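Local coordinates for uncharacterized protein (Sus scrofa, PDB 5BNF) that is porcine CD38, a member of the ADP-ribosyl cyclase family whose fold joins a helical part to a parallel beta-sheet part, at residues K48-Y58 and C131-L142. Sequence-based numbering, arbitrary orientation.
Sequences KDPCSAREEDY and CNSNFVSVFWNL
Ala53 CB sits over the face of the Phe135 ring, 3.3 Å from its centroid, a CH-pi contact on the first turn of helix 135-149. In this ADP-ribosyl cyclase fold the contact lays the disulfide-tethered loop leading into helix 59-64 along that helix. Val138 CG2 lies 4.0 Å from Ala53 CB, and Val138 CG1 reaches the edge of the Tyr58 ring, 4.0 Å from CE2. Tyr58 lies edge-to-face with Phe139, which directs its edge at the tyrosine face (planes at 67°). Tyr58 OH donates to Phe135 O at 2.6 Å and is also hydrogen-bonded to Trp111 NE1, two bonds that hold the phenol oxygen. Farther along the helix, Leu142 CD1 meets Glu55 CG at 3.5 Å; the extended glutamate continues to a salt bridge with Lys145.

Toward the helix start, a water bridges Pro50 O and Phe135 N, while Asn134 N-caps the helix through OD1, which accepts from Ser137 N at 2.9 Å. A disulfide, Cys51 SG to Cys131 SG at 2.1 Å, joins the two segments covalently nearby. Ser133 OG lies between its backbone N and carbonyl carbon (chi1 63°), which brings it to Cys51 O; it donates across 2.6 Å, approaching from 48° above the carbonyl plane.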
loop_
_atom_site.group_PDB
_atom_site.type_symbol
_atom_site.label_atom_id
_atom_site.label_comp_id
_atom_site.label_asym_id
_atom_site.label_seq_id
_atom_site.Cartn_x
_atom_site.Cartn_y
_atom_site.Cartn_z
ATOM N N LYS A 48 17.458 11.049 11.184
ATOM C CA LYS A 48 16.898 10.243 12.262
ATOM C C LYS A 48 17.440 8.814 12.202
ATOM O O LYS A 48 17.854 8.336 11.141
ATOM C CB LYS A 48 15.378 10.203 12.169
ATOM C CG LYS A 48 14.696 11.542 12.376
ATOM C CD LYS A 48 13.184 11.395 12.246
ATOM C CE LYS A 48 12.459 12.716 12.493
ATOM N NZ LYS A 48 11.004 12.642 12.172
ATOM N N ASP A 49 17.446 8.143 13.348
ATOM C CA ASP A 49 17.910 6.771 13.425
ATOM C C ASP A 49 17.001 5.988 12.478
ATOM O O ASP A 49 15.789 5.955 12.670
ATOM C CB ASP A 49 17.757 6.261 14.858
ATOM C CG ASP A 49 18.340 4.884 15.053
ATOM O OD1 ASP A 49 17.928 3.947 14.331
ATOM O OD2 ASP A 49 19.209 4.738 15.933
ATOM N N PRO A 50 17.575 5.335 11.457
ATOM C CA PRO A 50 16.766 4.573 10.501
ATOM C C PRO A 50 15.968 3.393 11.052
ATOM O O PRO A 50 15.256 2.737 10.297
ATOM C CB PRO A 50 17.785 4.163 9.438
ATOM C CG PRO A 50 19.034 3.973 10.248
ATOM C CD PRO A 50 19.012 5.177 11.175
ATOM N N CYS A 51 16.069 3.124 12.355
ATOM C CA CYS A 51 15.314 2.018 12.962
ATOM C C CYS A 51 14.361 2.509 14.053
ATOM O O CYS A 51 13.805 1.720 14.802
ATOM C CB CYS A 51 16.257 0.949 13.547
ATOM S SG CYS A 51 16.968 -0.245 12.347
ATOM N N SER A 52 14.160 3.818 14.116
ATOM C CA SER A 52 13.296 4.434 15.117
ATOM C C SER A 52 12.000 4.982 14.523
ATOM O O SER A 52 11.308 5.767 15.170
ATOM C CB SER A 52 14.037 5.590 15.772
ATOM O OG SER A 52 14.261 6.611 14.808
ATOM N N ALA A 53 11.671 4.586 13.298
ATOM C CA ALA A 53 10.465 5.092 12.654
ATOM C C ALA A 53 9.173 4.708 13.365
ATOM O O ALA A 53 8.995 3.570 13.786
ATOM C CB ALA A 53 10.410 4.630 11.195
ATOM N N ARG A 54 8.277 5.683 13.485
ATOM C CA ARG A 54 6.971 5.501 14.113
ATOM C C ARG A 54 5.916 6.047 13.158
ATOM O O ARG A 54 6.200 6.940 12.357
ATOM C CB ARG A 54 6.901 6.270 15.437
ATOM C CG ARG A 54 7.243 5.445 16.666
ATOM C CD ARG A 54 7.773 6.327 17.791
ATOM N NE ARG A 54 6.977 7.534 18.001
ATOM C CZ ARG A 54 5.720 7.541 18.431
ATOM N NH1 ARG A 54 5.091 8.692 18.584
ATOM N NH2 ARG A 54 5.093 6.405 18.712
ATOM N N GLU A 55 4.703 5.514 13.249
ATOM C CA GLU A 55 3.602 5.959 12.398
ATOM C C GLU A 55 3.450 7.473 12.503
ATOM O O GLU A 55 3.335 8.180 11.499
ATOM C CB GLU A 55 2.309 5.276 12.842
ATOM C CG GLU A 55 1.566 4.585 11.720
ATOM C CD GLU A 55 0.442 3.702 12.226
ATOM O OE1 GLU A 55 -0.405 4.197 13.002
ATOM O OE2 GLU A 55 0.407 2.510 11.846
ATOM N N GLU A 56 3.489 7.956 13.739
ATOM C CA GLU A 56 3.361 9.377 14.048
ATOM C C GLU A 56 4.279 10.294 13.242
ATOM O O GLU A 56 3.886 11.407 12.892
ATOM C CB GLU A 56 3.620 9.609 15.538
ATOM C CG GLU A 56 2.568 9.032 16.488
ATOM C CD GLU A 56 2.401 7.528 16.369
ATOM O OE1 GLU A 56 3.386 6.831 16.050
ATOM O OE2 GLU A 56 1.280 7.040 16.614
ATOM N N ASP A 57 5.499 9.845 12.960
ATOM C CA ASP A 57 6.436 10.669 12.206
ATOM C C ASP A 57 5.868 11.070 10.854
ATOM O O ASP A 57 6.384 11.979 10.210
ATOM C CB ASP A 57 7.768 9.940 11.987
ATOM C CG ASP A 57 8.466 9.586 13.290
ATOM O OD1 ASP A 57 8.430 10.400 14.231
ATOM O OD2 ASP A 57 9.065 8.494 13.371
ATOM N N TYR A 58 4.807 10.395 10.424
ATOM C CA TYR A 58 4.199 10.704 9.136
ATOM C C TYR A 58 2.863 11.442 9.225
ATOM O O TYR A 58 2.197 11.639 8.207
ATOM C CB TYR A 58 4.003 9.424 8.324
ATOM C CG TYR A 58 5.266 8.820 7.752
ATOM C CD1 TYR A 58 6.045 9.515 6.833
ATOM C CD2 TYR A 58 5.647 7.522 8.083
ATOM C CE1 TYR A 58 7.171 8.926 6.249
ATOM C CE2 TYR A 58 6.768 6.928 7.509
ATOM C CZ TYR A 58 7.525 7.629 6.598
ATOM O OH TYR A 58 8.643 7.033 6.053
ATOM N N CYS A 131 15.020 -4.433 10.776
ATOM C CA CYS A 131 14.234 -3.809 11.825
ATOM C C CYS A 131 12.900 -3.394 11.220
ATOM O O CYS A 131 12.841 -2.686 10.211
ATOM C CB CYS A 131 14.979 -2.610 12.463
ATOM S SG CYS A 131 15.346 -1.133 11.457
ATOM N N ASN A 132 11.828 -3.875 11.835
ATOM C CA ASN A 132 10.471 -3.602 11.383
ATOM C C ASN A 132 10.149 -2.113 11.340
ATOM O O ASN A 132 9.461 -1.636 10.428
ATOM C CB ASN A 132 9.478 -4.322 12.293
ATOM C CG ASN A 132 8.051 -4.177 11.824
ATOM O OD1 ASN A 132 7.707 -4.593 10.713
ATOM N ND2 ASN A 132 7.211 -3.585 12.661
ATOM N N SER A 133 10.662 -1.380 12.323
ATOM C CA SER A 133 10.431 0.053 12.405
ATOM C C SER A 133 11.426 0.894 11.584
ATOM O O SER A 133 12.108 1.781 12.109
ATOM C CB SER A 133 10.429 0.500 13.877
ATOM O OG SER A 133 11.684 0.281 14.484
ATOM N N ASN A 134 11.517 0.592 10.293
ATOM C CA ASN A 134 12.375 1.348 9.388
ATOM C C ASN A 134 11.397 2.253 8.632
ATOM O O ASN A 134 10.212 1.924 8.489
ATOM C CB ASN A 134 13.119 0.410 8.425
ATOM C CG ASN A 134 12.213 -0.183 7.357
ATOM O OD1 ASN A 134 11.744 0.524 6.475
ATOM N ND2 ASN A 134 11.965 -1.483 7.440
ATOM N N PHE A 135 11.874 3.382 8.140
ATOM C CA PHE A 135 10.991 4.326 7.467
ATOM C C PHE A 135 10.222 3.922 6.202
ATOM O O PHE A 135 9.167 4.492 5.927
ATOM C CB PHE A 135 11.745 5.639 7.255
ATOM C CG PHE A 135 11.890 6.438 8.518
ATOM C CD1 PHE A 135 10.808 7.149 9.027
ATOM C CD2 PHE A 135 13.083 6.423 9.238
ATOM C CE1 PHE A 135 10.914 7.836 10.241
ATOM C CE2 PHE A 135 13.195 7.106 10.450
ATOM C CZ PHE A 135 12.112 7.811 10.952
ATOM N N VAL A 136 10.712 2.944 5.447
ATOM C CA VAL A 136 9.994 2.511 4.255
ATOM C C VAL A 136 8.798 1.622 4.622
ATOM O O VAL A 136 7.681 1.801 4.117
ATOM C CB VAL A 136 10.930 1.750 3.287
ATOM C CG1 VAL A 136 10.122 1.064 2.194
ATOM C CG2 VAL A 136 11.898 2.724 2.657
ATOM N N SER A 137 9.030 0.671 5.514
ATOM C CA SER A 137 7.979 -0.234 5.929
ATOM C C SER A 137 6.882 0.474 6.709
ATOM O O SER A 137 5.697 0.237 6.482
ATOM C CB SER A 137 8.570 -1.365 6.759
ATOM O OG SER A 137 9.497 -2.095 5.981
ATOM N N VAL A 138 7.264 1.347 7.631
ATOM C CA VAL A 138 6.260 2.043 8.412
ATOM C C VAL A 138 5.382 2.869 7.499
ATOM O O VAL A 138 4.166 2.915 7.659
ATOM C CB VAL A 138 6.896 2.932 9.467
ATOM C CG1 VAL A 138 5.873 3.908 10.016
ATOM C CG2 VAL A 138 7.439 2.047 10.593
ATOM N N PHE A 139 6.009 3.515 6.532
ATOM C CA PHE A 139 5.279 4.313 5.579
ATOM C C PHE A 139 4.224 3.441 4.896
ATOM O O PHE A 139 3.022 3.637 5.072
ATOM C CB PHE A 139 6.226 4.862 4.525
ATOM C CG PHE A 139 5.520 5.533 3.398
ATOM C CD1 PHE A 139 4.952 6.781 3.572
ATOM C CD2 PHE A 139 5.378 4.898 2.172
ATOM C CE1 PHE A 139 4.243 7.389 2.532
ATOM C CE2 PHE A 139 4.673 5.500 1.132
ATOM C CZ PHE A 139 4.107 6.745 1.313
ATOM N N TRP A 140 4.691 2.469 4.123
ATOM C CA TRP A 140 3.795 1.581 3.403
ATOM C C TRP A 140 2.765 0.895 4.287
ATOM O O TRP A 140 1.629 0.682 3.870
ATOM C CB TRP A 140 4.610 0.553 2.625
ATOM C CG TRP A 140 5.336 1.167 1.474
ATOM C CD1 TRP A 140 6.681 1.332 1.348
ATOM C CD2 TRP A 140 4.753 1.710 0.290
ATOM N NE1 TRP A 140 6.975 1.944 0.155
ATOM C CE2 TRP A 140 5.807 2.186 -0.516
ATOM C CE3 TRP A 140 3.438 1.837 -0.173
ATOM C CZ2 TRP A 140 5.591 2.782 -1.759
ATOM C CZ3 TRP A 140 3.223 2.430 -1.410
ATOM C CH2 TRP A 140 4.294 2.893 -2.188
ATOM N N ASN A 141 3.157 0.562 5.511
ATOM C CA ASN A 141 2.252 -0.084 6.450
ATOM C C ASN A 141 1.123 0.860 6.823
ATOM O O ASN A 141 -0.033 0.453 6.912
ATOM C CB ASN A 141 3.003 -0.481 7.710
ATOM C CG ASN A 141 2.783 -1.919 8.079
ATOM O OD1 ASN A 141 1.684 -2.314 8.472
ATOM N ND2 ASN A 141 3.833 -2.723 7.946
ATOM N N LEU A 142 1.465 2.127 7.038
ATOM C CA LEU A 142 0.481 3.138 7.400
ATOM C C LEU A 142 -0.420 3.521 6.214
ATOM O O LEU A 142 -1.627 3.687 6.367
ATOM C CB LEU A 142 1.192 4.384 7.928
ATOM C CG LEU A 142 0.325 5.605 8.229
ATOM C CD1 LEU A 142 -0.796 5.225 9.204
ATOM C CD2 LEU A 142 1.199 6.712 8.799
HETATM O O HOH W 1 14.633 3.850 7.840
#